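Local coordinates for protein seryl-tRNA synthetase (Pyrococcus horikoshii, PDB 2DQ0) that attaches serine to tRNA(Ser), and probably also to tRNA(Sec), activating the amino acid with ATP in a class II synthetase core, at residues Thr252-His261 against His303-Ser311; Trp317-Glu328 against Ala352-Ala360. One frame throughout, in Å; residues are numbered along the deposited sequence.

Contact 1: residues Thr252-His261 against His303-Ser311; sequences TAEHPLAGMH and HKVEQFVYS. With SSA (5'-O-(N-(L-seryl)-sulfamoyl)adenosine), chain G.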
loop_
_atom_site.group_PDB
_atom_site.type_symbol
_atom_site.label_atom_id
_atom_site.label_comp_id
_atom_site.label_asym_id
_atom_site.label_seq_id
_atom_site.Cartn_x
_atom_site.Cartn_y
_atom_site.Cartn_z
ATOM N N THR A 252 5.623 -3.068 -7.888
ATOM C CA THR A 252 7.028 -3.326 -7.585
ATOM C C THR A 252 7.700 -1.974 -7.429
ATOM O O THR A 252 7.305 -1.024 -8.099
ATOM C CB THR A 252 7.733 -4.069 -8.740
ATOM O OG1 THR A 252 9.136 -3.799 -8.688
ATOM C CG2 THR A 252 7.195 -3.633 -10.073
ATOM N N ALA A 253 8.707 -1.883 -6.560
ATOM C CA ALA A 253 9.402 -0.622 -6.328
ATOM C C ALA A 253 10.082 -0.195 -7.618
ATOM O O ALA A 253 10.410 0.976 -7.798
ATOM C CB ALA A 253 10.433 -0.768 -5.201
ATOM N N GLU A 254 10.290 -1.164 -8.508
ATOM C CA GLU A 254 10.895 -0.921 -9.817
ATOM C C GLU A 254 10.288 0.318 -10.505
ATOM O O GLU A 254 11.023 1.233 -10.914
ATOM C CB GLU A 254 10.686 -2.141 -10.718
ATOM C CG GLU A 254 11.327 -2.041 -12.084
ATOM C CD GLU A 254 10.667 -2.927 -13.119
ATOM O OE1 GLU A 254 10.243 -4.050 -12.761
ATOM O OE2 GLU A 254 10.591 -2.506 -14.301
ATOM N N HIS A 255 8.959 0.342 -10.628
ATOM C CA HIS A 255 8.256 1.456 -11.283
ATOM C C HIS A 255 8.521 2.844 -10.701
ATOM O O HIS A 255 8.858 3.749 -11.454
ATOM C CB HIS A 255 6.749 1.197 -11.339
ATOM C CG HIS A 255 6.378 -0.036 -12.102
ATOM N ND1 HIS A 255 7.319 -0.839 -12.721
ATOM C CD2 HIS A 255 5.171 -0.577 -12.391
ATOM C CE1 HIS A 255 6.703 -1.815 -13.363
ATOM N NE2 HIS A 255 5.401 -1.677 -13.179
ATOM N N PRO A 256 8.339 3.049 -9.374
ATOM C CA PRO A 256 8.612 4.391 -8.820
ATOM C C PRO A 256 10.113 4.717 -8.883
ATOM O O PRO A 256 10.509 5.884 -8.986
ATOM C CB PRO A 256 8.085 4.303 -7.383
ATOM C CG PRO A 256 8.130 2.836 -7.076
ATOM C CD PRO A 256 7.679 2.198 -8.366
ATOM N N LEU A 257 10.940 3.675 -8.826
ATOM C CA LEU A 257 12.386 3.830 -8.928
ATOM C C LEU A 257 12.766 4.319 -10.333
ATOM O O LEU A 257 13.725 5.069 -10.489
ATOM C CB LEU A 257 13.083 2.504 -8.662
ATOM C CG LEU A 257 13.899 2.336 -7.389
ATOM C CD1 LEU A 257 13.749 3.533 -6.452
ATOM C CD2 LEU A 257 13.470 1.024 -6.737
ATOM N N ALA A 258 12.028 3.893 -11.356
ATOM C CA ALA A 258 12.327 4.340 -12.714
ATOM C C ALA A 258 11.737 5.736 -12.957
ATOM O O ALA A 258 12.361 6.581 -13.593
ATOM C CB ALA A 258 11.782 3.352 -13.741
ATOM N N GLY A 259 10.540 5.989 -12.455
ATOM C CA GLY A 259 9.969 7.301 -12.655
ATOM C C GLY A 259 10.750 8.366 -11.896
ATOM O O GLY A 259 10.678 9.547 -12.230
ATOM N N MET A 260 11.503 7.950 -10.883
ATOM C CA MET A 260 12.291 8.874 -10.064
ATOM C C MET A 260 13.099 9.923 -10.843
ATOM O O MET A 260 13.226 11.061 -10.409
ATOM C CB MET A 260 13.235 8.083 -9.147
ATOM C CG MET A 260 14.153 8.937 -8.277
ATOM S SD MET A 260 15.266 7.938 -7.237
ATOM C CE MET A 260 14.837 8.528 -5.655
ATOM N N HIS A 261 13.653 9.535 -11.986
ATOM C CA HIS A 261 14.442 10.456 -12.790
ATOM C C HIS A 261 13.819 10.735 -14.154
ATOM O O HIS A 261 14.521 11.053 -15.110
ATOM C CB HIS A 261 15.863 9.914 -12.968
ATOM C CG HIS A 261 16.669 9.910 -11.709
ATOM N ND1 HIS A 261 17.054 11.069 -11.068
ATOM C CD2 HIS A 261 17.166 8.887 -10.971
ATOM C CE1 HIS A 261 17.755 10.761 -9.988
ATOM N NE2 HIS A 261 17.838 9.444 -9.907
ATOM N N HIS A 303 5.878 -8.030 0.131
ATOM C CA HIS A 303 6.996 -7.128 0.342
ATOM C C HIS A 303 8.168 -7.548 -0.536
ATOM O O HIS A 303 8.428 -8.746 -0.704
ATOM C CB HIS A 303 7.383 -7.171 1.810
ATOM C CG HIS A 303 6.324 -6.635 2.714
ATOM N ND1 HIS A 303 6.229 -6.988 4.042
ATOM C CD2 HIS A 303 5.333 -5.736 2.489
ATOM C CE1 HIS A 303 5.225 -6.330 4.597
ATOM N NE2 HIS A 303 4.664 -5.564 3.676
ATOM N N LYS A 304 8.865 -6.566 -1.104
ATOM C CA LYS A 304 10.013 -6.849 -1.952
ATOM C C LYS A 304 11.137 -5.819 -1.912
ATOM O O LYS A 304 10.916 -4.626 -2.043
ATOM C CB LYS A 304 9.561 -7.042 -3.398
ATOM C CG LYS A 304 10.686 -7.439 -4.331
ATOM C CD LYS A 304 10.154 -7.903 -5.692
ATOM C CE LYS A 304 9.255 -6.840 -6.337
ATOM N NZ LYS A 304 9.955 -5.525 -6.513
ATOM N N VAL A 305 12.351 -6.307 -1.703
ATOM C CA VAL A 305 13.539 -5.471 -1.697
ATOM C C VAL A 305 13.978 -5.553 -3.157
ATOM O O VAL A 305 14.227 -6.648 -3.671
ATOM C CB VAL A 305 14.617 -6.065 -0.782
ATOM C CG1 VAL A 305 15.920 -5.277 -0.902
ATOM C CG2 VAL A 305 14.123 -6.055 0.648
ATOM N N GLU A 306 14.070 -4.403 -3.819
ATOM C CA GLU A 306 14.396 -4.356 -5.244
ATOM C C GLU A 306 15.682 -3.648 -5.657
ATOM O O GLU A 306 16.006 -2.579 -5.143
ATOM C CB GLU A 306 13.219 -3.689 -5.972
ATOM C CG GLU A 306 13.410 -3.469 -7.458
ATOM C CD GLU A 306 12.991 -4.666 -8.264
ATOM O OE1 GLU A 306 12.942 -5.768 -7.687
ATOM O OE2 GLU A 306 12.719 -4.504 -9.472
ATOM N N GLN A 307 16.389 -4.239 -6.619
ATOM C CA GLN A 307 17.616 -3.650 -7.168
ATOM C C GLN A 307 17.234 -2.906 -8.442
ATOM O O GLN A 307 16.535 -3.460 -9.296
ATOM C CB GLN A 307 18.630 -4.720 -7.598
ATOM C CG GLN A 307 19.235 -5.615 -6.532
ATOM C CD GLN A 307 20.109 -6.680 -7.169
ATOM O OE1 GLN A 307 19.736 -7.862 -7.254
ATOM N NE2 GLN A 307 21.266 -6.262 -7.653
ATOM N N PHE A 308 17.686 -1.666 -8.591
ATOM C CA PHE A 308 17.404 -0.935 -9.823
ATOM C C PHE A 308 18.671 -0.202 -10.225
ATOM O O PHE A 308 19.353 0.395 -9.379
ATOM C CB PHE A 308 16.258 0.035 -9.636
ATOM C CG PHE A 308 15.744 0.631 -10.924
ATOM C CD1 PHE A 308 16.438 1.671 -11.563
ATOM C CD2 PHE A 308 14.530 0.193 -11.469
ATOM C CE1 PHE A 308 15.921 2.265 -12.716
ATOM C CE2 PHE A 308 14.004 0.776 -12.618
ATOM C CZ PHE A 308 14.698 1.819 -13.249
ATOM N N VAL A 309 18.962 -0.252 -11.527
ATOM C CA VAL A 309 20.170 0.317 -12.113
ATOM C C VAL A 309 20.014 1.192 -13.353
ATOM O O VAL A 309 19.278 0.866 -14.297
ATOM C CB VAL A 309 21.152 -0.819 -12.487
ATOM C CG1 VAL A 309 22.355 -0.267 -13.226
ATOM C CG2 VAL A 309 21.596 -1.545 -11.236
ATOM N N TYR A 310 20.732 2.313 -13.335
ATOM C CA TYR A 310 20.775 3.244 -14.456
ATOM C C TYR A 310 22.225 3.157 -14.870
ATOM O O TYR A 310 23.101 3.464 -14.068
ATOM C CB TYR A 310 20.520 4.683 -14.025
ATOM C CG TYR A 310 19.115 5.035 -13.620
ATOM C CD1 TYR A 310 18.620 4.698 -12.357
ATOM C CD2 TYR A 310 18.297 5.776 -14.470
ATOM C CE1 TYR A 310 17.348 5.105 -11.951
ATOM C CE2 TYR A 310 17.018 6.187 -14.071
ATOM C CZ TYR A 310 16.554 5.849 -12.810
ATOM O OH TYR A 310 15.301 6.267 -12.410
ATOM N N SER A 311 22.494 2.727 -16.097
ATOM C CA SER A 311 23.879 2.643 -16.554
ATOM C C SER A 311 24.069 3.182 -17.975
ATOM O O SER A 311 23.111 3.583 -18.657
ATOM C CB SER A 311 24.383 1.192 -16.507
ATOM O OG SER A 311 23.967 0.466 -17.655
HETATM N N10 SSA G . 10.711 -5.453 -10.821
HETATM C CA SSA G . 10.907 -6.854 -11.237
HETATM C CB SSA G . 12.113 -7.455 -10.567
HETATM O OG SSA G . 11.894 -7.703 -9.173
HETATM C C9 SSA G . 9.717 -7.751 -10.921
HETATM O O9 SSA G . 8.770 -7.338 -10.257
HETATM N N8 SSA G . 9.750 -8.993 -11.421
HETATM S S1 SSA G . 8.564 -10.028 -11.098
HETATM O O1S SSA G . 7.365 -9.437 -11.676
HETATM O O2S SSA G . 9.033 -11.331 -11.554
HETATM O "O5'" SSA G . 8.454 -9.998 -9.533
HETATM C "C5'" SSA G . 9.590 -10.320 -8.754
HETATM C "C4'" SSA G . 9.301 -11.413 -7.774
HETATM O "O4'" SSA G . 8.274 -11.009 -6.847
HETATM C "C3'" SSA G . 8.802 -12.741 -8.306
HETATM O "O3'" SSA G . 9.882 -13.479 -8.840
HETATM C "C2'" SSA G . 8.311 -13.359 -7.010
HETATM O "O2'" SSA G . 9.336 -13.782 -6.143
HETATM C "C1'" SSA G . 7.576 -12.161 -6.394
HETATM N N9 SSA G . 6.193 -12.015 -6.838
HETATM C C8 SSA G . 5.700 -11.536 -8.041
HETATM N N7 SSA G . 4.394 -11.543 -8.113
HETATM C C5 SSA G . 3.995 -12.063 -6.885
HETATM C C6 SSA G . 2.719 -12.346 -6.330
HETATM N N6 SSA G . 1.579 -12.125 -6.978
HETATM N N1 SSA G . 2.666 -12.853 -5.060
HETATM C C2 SSA G . 3.827 -13.065 -4.402
HETATM N N3 SSA G . 5.092 -12.842 -4.828
HETATM C C4 SSA G . 5.100 -12.351 -6.088
HETATM O O HOH W 1 9.276 -3.455 -4.046
#
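Leu257 CB and Ala258 N lie over one face of the Phe308 ring, CB 4.2 Å from the centroid in a CH-pi contact, while Glu254 CG and Tyr310 CD1 reach its edge in plane. Tyr310 takes the edge of the His261 imidazole on its face, an offset edge-to-face pair with planes at 82° and centroids 5.2 Å apart; Met260 CG covers one face of His261, which Tyr275 and Glu264 hold in turn. At the rim of the phenol, Tyr310 OH donates 2.8 Å to Leu257 O, in the carbonyl plane and on a lone pair. A phenylalanine in place of Tyr310 would probably leave the Leu257 carbonyl without this donor.

At the other end Lys304 NZ, curled back by bends at chi3 and chi4 (55° and 57°), gives a 2.9 Å hydrogen bond to Thr252 OG1, which also accepts from Glu254 N and so caps the turn. NZ also makes a weak salt bridge to Glu306 OE1, 3.2 Å, helping to position that carboxylate. A water joins Ala253 N to Lys304 O. The analogue's amino nitrogen N10 lies between the carboxylates of Glu254 and Glu306, modelled too close to Glu254 OE1 to be trusted in detail. N10 donates 2.6 Å to Glu306 OE2, and the ligand's OG 2.7 Å to Glu306 OE1. Glu306 thus grips both amino group and hydroxyl of the seryl moiety, consistent with recognition of serine.

Contact 2: residues Trp317-Glu328 against Ala352-Ala360; sequences WEWHEKIIRNAE and AAKKYDIEA
In the class II catalytic core, the helix that follows the motif 2 strands lies along the antiparallel sheet, and here its residues Trp317 to Glu328 pack lengthwise on strand 354-360. The two axes run almost parallel, 9° apart and 9.5 Å at closest approach. Tyr356 is the centrepiece. His320 stacks on its ring in an offset fashion, with centroids 4.9 Å apart, and is fixed from beyond by a hydrogen bond from its NE2 end to Ala374 O on the neighbouring strand. Glu321 bends at chi2 to bring its carboxylate to the phenol's rim, OE1 lying in the ring plane. Lys354, fully extended, runs out from the strand beside Tyr356 to give a 2.9 Å hydrogen bond from NZ to Tyr356 OH, and Ser113 is a second partner of that ammonium.

Before this, Trp317 sets its six-membered edge against Ala353 and Lys354, CZ3 meeting Lys354 CB at 3.5 Å and CH2 meeting Ala353 CB at 3.8 Å. One turn beyond His320 the contact becomes mainly apolar. Ile324, with CG1 anti to the backbone N (chi1 -176°), pushes CD1 between Tyr356 CB and Ile358 CG1, 3.7 Å from each. Ile358 CD1 then tucks in beside Ala327 CB at 3.5 Å. Alternate strand residues, Lys354, Tyr356 and Ile358, thus make the surface a helix rests on, the helix-on-antiparallel-sheet packing of the class II synthetase core.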
loop_
_atom_site.group_PDB
_atom_site.type_symbol
_atom_site.label_atom_id
_atom_site.label_comp_id
_atom_site.label_asym_id
_atom_site.label_seq_id
_atom_site.Cartn_x
_atom_site.Cartn_y
_atom_site.Cartn_z
ATOM N N TRP A 317 24.836 -4.660 -19.979
ATOM C CA TRP A 317 24.928 -6.107 -19.984
ATOM C C TRP A 317 25.824 -6.592 -18.855
ATOM O O TRP A 317 25.596 -7.659 -18.278
ATOM C CB TRP A 317 25.419 -6.612 -21.343
ATOM C CG TRP A 317 24.404 -6.362 -22.387
ATOM C CD1 TRP A 317 24.456 -5.423 -23.371
ATOM C CD2 TRP A 317 23.086 -6.923 -22.439
ATOM N NE1 TRP A 317 23.247 -5.346 -24.027
ATOM C CE2 TRP A 317 22.388 -6.256 -23.476
ATOM C CE3 TRP A 317 22.422 -7.916 -21.705
ATOM C CZ2 TRP A 317 21.063 -6.550 -23.795
ATOM C CZ3 TRP A 317 21.095 -8.209 -22.027
ATOM C CH2 TRP A 317 20.434 -7.526 -23.063
ATOM N N GLU A 318 26.833 -5.809 -18.510
ATOM C CA GLU A 318 27.694 -6.231 -17.425
ATOM C C GLU A 318 26.915 -6.106 -16.107
ATOM O O GLU A 318 27.051 -6.942 -15.205
ATOM C CB GLU A 318 28.937 -5.364 -17.384
ATOM C CG GLU A 318 30.056 -5.957 -16.559
ATOM C CD GLU A 318 31.194 -4.989 -16.381
ATOM O OE1 GLU A 318 31.439 -4.193 -17.321
ATOM O OE2 GLU A 318 31.841 -5.031 -15.310
ATOM N N TRP A 319 26.102 -5.055 -16.000
ATOM C CA TRP A 319 25.299 -4.845 -14.803
ATOM C C TRP A 319 24.269 -5.951 -14.642
ATOM O O TRP A 319 24.074 -6.488 -13.539
ATOM C CB TRP A 319 24.607 -3.482 -14.854
ATOM C CG TRP A 319 25.443 -2.465 -14.168
ATOM C CD1 TRP A 319 26.110 -1.414 -14.745
ATOM C CD2 TRP A 319 25.879 -2.520 -12.810
ATOM N NE1 TRP A 319 26.948 -0.828 -13.832
ATOM C CE2 TRP A 319 26.831 -1.484 -12.634
ATOM C CE3 TRP A 319 25.564 -3.351 -11.719
ATOM C CZ2 TRP A 319 27.477 -1.255 -11.414
ATOM C CZ3 TRP A 319 26.204 -3.125 -10.499
ATOM C CH2 TRP A 319 27.154 -2.082 -10.358
ATOM N N HIS A 320 23.619 -6.282 -15.754
ATOM C CA HIS A 320 22.615 -7.330 -15.780
ATOM C C HIS A 320 23.223 -8.540 -15.108
ATOM O O HIS A 320 22.655 -9.155 -14.203
ATOM C CB HIS A 320 22.268 -7.694 -17.226
ATOM C CG HIS A 320 21.142 -8.673 -17.350
ATOM N ND1 HIS A 320 20.874 -9.357 -18.515
ATOM C CD2 HIS A 320 20.187 -9.052 -16.466
ATOM C CE1 HIS A 320 19.803 -10.113 -18.343
ATOM N NE2 HIS A 320 19.368 -9.946 -17.107
ATOM N N GLU A 321 24.413 -8.870 -15.561
ATOM C CA GLU A 321 25.100 -10.013 -15.039
ATOM C C GLU A 321 25.423 -9.885 -13.552
ATOM O O GLU A 321 25.479 -10.887 -12.845
ATOM C CB GLU A 321 26.356 -10.228 -15.869
ATOM C CG GLU A 321 26.630 -11.672 -16.147
ATOM C CD GLU A 321 25.480 -12.369 -16.834
ATOM O OE1 GLU A 321 25.109 -11.955 -17.957
ATOM O OE2 GLU A 321 24.956 -13.342 -16.240
ATOM N N LYS A 322 25.627 -8.664 -13.061
ATOM C CA LYS A 322 25.947 -8.503 -11.644
ATOM C C LYS A 322 24.722 -8.586 -10.729
ATOM O O LYS A 322 24.789 -9.200 -9.650
ATOM C CB LYS A 322 26.640 -7.173 -11.371
ATOM C CG LYS A 322 27.997 -6.977 -12.004
ATOM C CD LYS A 322 28.517 -5.599 -11.598
ATOM C CE LYS A 322 29.716 -5.165 -12.413
ATOM N NZ LYS A 322 30.011 -3.711 -12.230
ATOM N N ILE A 323 23.606 -7.980 -11.141
ATOM C CA ILE A 323 22.441 -8.022 -10.282
ATOM C C ILE A 323 21.906 -9.426 -10.072
ATOM O O ILE A 323 21.528 -9.775 -8.938
ATOM C CB ILE A 323 21.320 -7.067 -10.754
ATOM C CG1 ILE A 323 20.728 -7.524 -12.074
ATOM C CG2 ILE A 323 21.865 -5.652 -10.852
ATOM C CD1 ILE A 323 19.816 -6.467 -12.682
ATOM N N ILE A 324 21.883 -10.247 -11.120
ATOM C CA ILE A 324 21.409 -11.628 -10.950
ATOM C C ILE A 324 22.321 -12.373 -9.958
ATOM O O ILE A 324 21.851 -13.195 -9.167
ATOM C CB ILE A 324 21.342 -12.410 -12.308
ATOM C CG1 ILE A 324 20.747 -13.805 -12.094
ATOM C CG2 ILE A 324 22.725 -12.552 -12.910
ATOM C CD1 ILE A 324 19.296 -13.834 -11.648
ATOM N N ARG A 325 23.617 -12.063 -9.981
ATOM C CA ARG A 325 24.560 -12.703 -9.073
ATOM C C ARG A 325 24.318 -12.172 -7.674
ATOM O O ARG A 325 24.529 -12.873 -6.675
ATOM C CB ARG A 325 26.005 -12.410 -9.480
ATOM C CG ARG A 325 26.399 -12.882 -10.874
ATOM C CD ARG A 325 26.818 -14.339 -10.901
ATOM N NE ARG A 325 27.144 -14.802 -12.253
ATOM C CZ ARG A 325 27.560 -16.039 -12.531
ATOM N NH1 ARG A 325 27.701 -16.935 -11.552
ATOM N NH2 ARG A 325 27.830 -16.387 -13.786
ATOM N N ASN A 326 23.892 -10.919 -7.598
ATOM C CA ASN A 326 23.616 -10.317 -6.299
ATOM C C ASN A 326 22.461 -11.065 -5.666
ATOM O O ASN A 326 22.498 -11.333 -4.471
ATOM C CB ASN A 326 23.275 -8.829 -6.437
ATOM C CG ASN A 326 24.500 -7.966 -6.680
ATOM O OD1 ASN A 326 24.384 -6.783 -6.966
ATOM N ND2 ASN A 326 25.678 -8.559 -6.569
ATOM N N ALA A 327 21.442 -11.411 -6.462
ATOM C CA ALA A 327 20.298 -12.167 -5.931
ATOM C C ALA A 327 20.726 -13.595 -5.617
ATOM O O ALA A 327 20.326 -14.146 -4.599
ATOM C CB ALA A 327 19.158 -12.184 -6.908
ATOM N N GLU A 328 21.545 -14.193 -6.482
ATOM C CA GLU A 328 22.032 -15.560 -6.245
ATOM C C GLU A 328 22.749 -15.681 -4.907
ATOM O O GLU A 328 22.594 -16.685 -4.213
ATOM C CB GLU A 328 22.999 -16.015 -7.351
ATOM C CG GLU A 328 22.347 -16.275 -8.677
ATOM C CD GLU A 328 23.300 -16.817 -9.709
ATOM O OE1 GLU A 328 23.836 -17.927 -9.500
ATOM O OE2 GLU A 328 23.504 -16.135 -10.738
ATOM N N ALA A 352 11.743 -6.297 -21.024
ATOM C CA ALA A 352 13.113 -6.770 -21.094
ATOM C C ALA A 352 13.660 -7.164 -22.451
ATOM O O ALA A 352 12.929 -7.563 -23.354
ATOM C CB ALA A 352 13.298 -7.924 -20.119
ATOM N N ALA A 353 14.971 -7.027 -22.577
ATOM C CA ALA A 353 15.683 -7.434 -23.781
ATOM C C ALA A 353 16.170 -8.858 -23.490
ATOM O O ALA A 353 16.243 -9.695 -24.379
ATOM C CB ALA A 353 16.875 -6.521 -24.033
ATOM N N LYS A 354 16.510 -9.109 -22.229
ATOM C CA LYS A 354 16.976 -10.414 -21.765
ATOM C C LYS A 354 16.624 -10.520 -20.283
ATOM O O LYS A 354 16.677 -9.522 -19.545
ATOM C CB LYS A 354 18.488 -10.558 -21.953
ATOM C CG LYS A 354 19.031 -11.890 -21.489
ATOM C CD LYS A 354 20.519 -12.020 -21.738
ATOM C CE LYS A 354 21.024 -13.415 -21.448
ATOM N NZ LYS A 354 22.474 -13.520 -21.799
ATOM N N LYS A 355 16.259 -11.720 -19.844
ATOM C CA LYS A 355 15.874 -11.908 -18.454
ATOM C C LYS A 355 16.339 -13.214 -17.823
ATOM O O LYS A 355 16.264 -14.279 -18.441
ATOM C CB LYS A 355 14.352 -11.785 -18.344
ATOM C CG LYS A 355 13.780 -12.049 -16.957
ATOM C CD LYS A 355 12.515 -11.232 -16.705
ATOM C CE LYS A 355 11.358 -11.589 -17.615
ATOM N NZ LYS A 355 10.344 -10.477 -17.642
ATOM N N TYR A 356 16.836 -13.123 -16.591
ATOM C CA TYR A 356 17.262 -14.304 -15.847
ATOM C C TYR A 356 16.334 -14.447 -14.649
ATOM O O TYR A 356 15.995 -13.459 -14.008
ATOM C CB TYR A 356 18.685 -14.165 -15.324
ATOM C CG TYR A 356 19.769 -14.196 -16.361
ATOM C CD1 TYR A 356 20.796 -13.259 -16.334
ATOM C CD2 TYR A 356 19.814 -15.195 -17.332
ATOM C CE1 TYR A 356 21.848 -13.316 -17.241
ATOM C CE2 TYR A 356 20.868 -15.261 -18.254
ATOM C CZ TYR A 356 21.883 -14.314 -18.194
ATOM O OH TYR A 356 22.945 -14.366 -19.063
ATOM N N ASP A 357 15.926 -15.674 -14.349
ATOM C CA ASP A 357 15.073 -15.940 -13.197
ATOM C C ASP A 357 15.771 -16.906 -12.248
ATOM O O ASP A 357 16.534 -17.780 -12.663
ATOM C CB ASP A 357 13.752 -16.597 -13.620
ATOM C CG ASP A 357 12.718 -15.606 -14.130
ATOM O OD1 ASP A 357 13.072 -14.451 -14.453
ATOM O OD2 ASP A 357 11.534 -16.001 -14.227
ATOM N N ILE A 358 15.525 -16.742 -10.964
ATOM C CA ILE A 358 16.061 -17.689 -10.018
ATOM C C ILE A 358 14.855 -18.512 -9.577
ATOM O O ILE A 358 13.929 -17.973 -8.964
ATOM C CB ILE A 358 16.650 -17.018 -8.789
ATOM C CG1 ILE A 358 17.838 -16.142 -9.197
ATOM C CG2 ILE A 358 17.055 -18.097 -7.781
ATOM C CD1 ILE A 358 18.534 -15.448 -8.042
ATOM N N GLU A 359 14.849 -19.801 -9.914
ATOM C CA GLU A 359 13.753 -20.686 -9.526
ATOM C C GLU A 359 14.284 -21.582 -8.447
ATOM O O GLU A 359 15.190 -22.373 -8.691
ATOM C CB GLU A 359 13.269 -21.528 -10.703
ATOM C CG GLU A 359 12.582 -20.718 -11.809
ATOM C CD GLU A 359 12.387 -21.521 -13.094
ATOM O OE1 GLU A 359 11.729 -21.030 -14.036
ATOM O OE2 GLU A 359 12.902 -22.653 -13.169
ATOM N N ALA A 360 13.743 -21.432 -7.242
ATOM C CA ALA A 360 14.170 -22.237 -6.093
ATOM C C ALA A 360 13.507 -23.568 -6.104
ATOM O O ALA A 360 12.372 -23.702 -6.540
ATOM C CB ALA A 360 13.836 -21.557 -4.784
#

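Overall arrangement
Contacts 1 and 2 follow one another along the chain, their centres about 15 Å apart, and share the central sheet of the catalytic core. Strand 301-311 leads directly into helix 316-333, which folds back against it: Val309 CG1 lies 3.9 Å from Trp319 CG, and Ser311 CB 3.6 Å from Trp319 CD1. The side chains of the strand therefore divide between two layers, Glu306, Phe308 and Tyr310 serving contact 1 while Gln307 and Val309 meet the helix of contact 2. Contact 1 holds the seryl end of the bound analogue directly. Contact 2 stands a layer back; the side chain of Lys355, on the strand face turned from the helix, comes within about 6 Å of the ligand at nearest atoms.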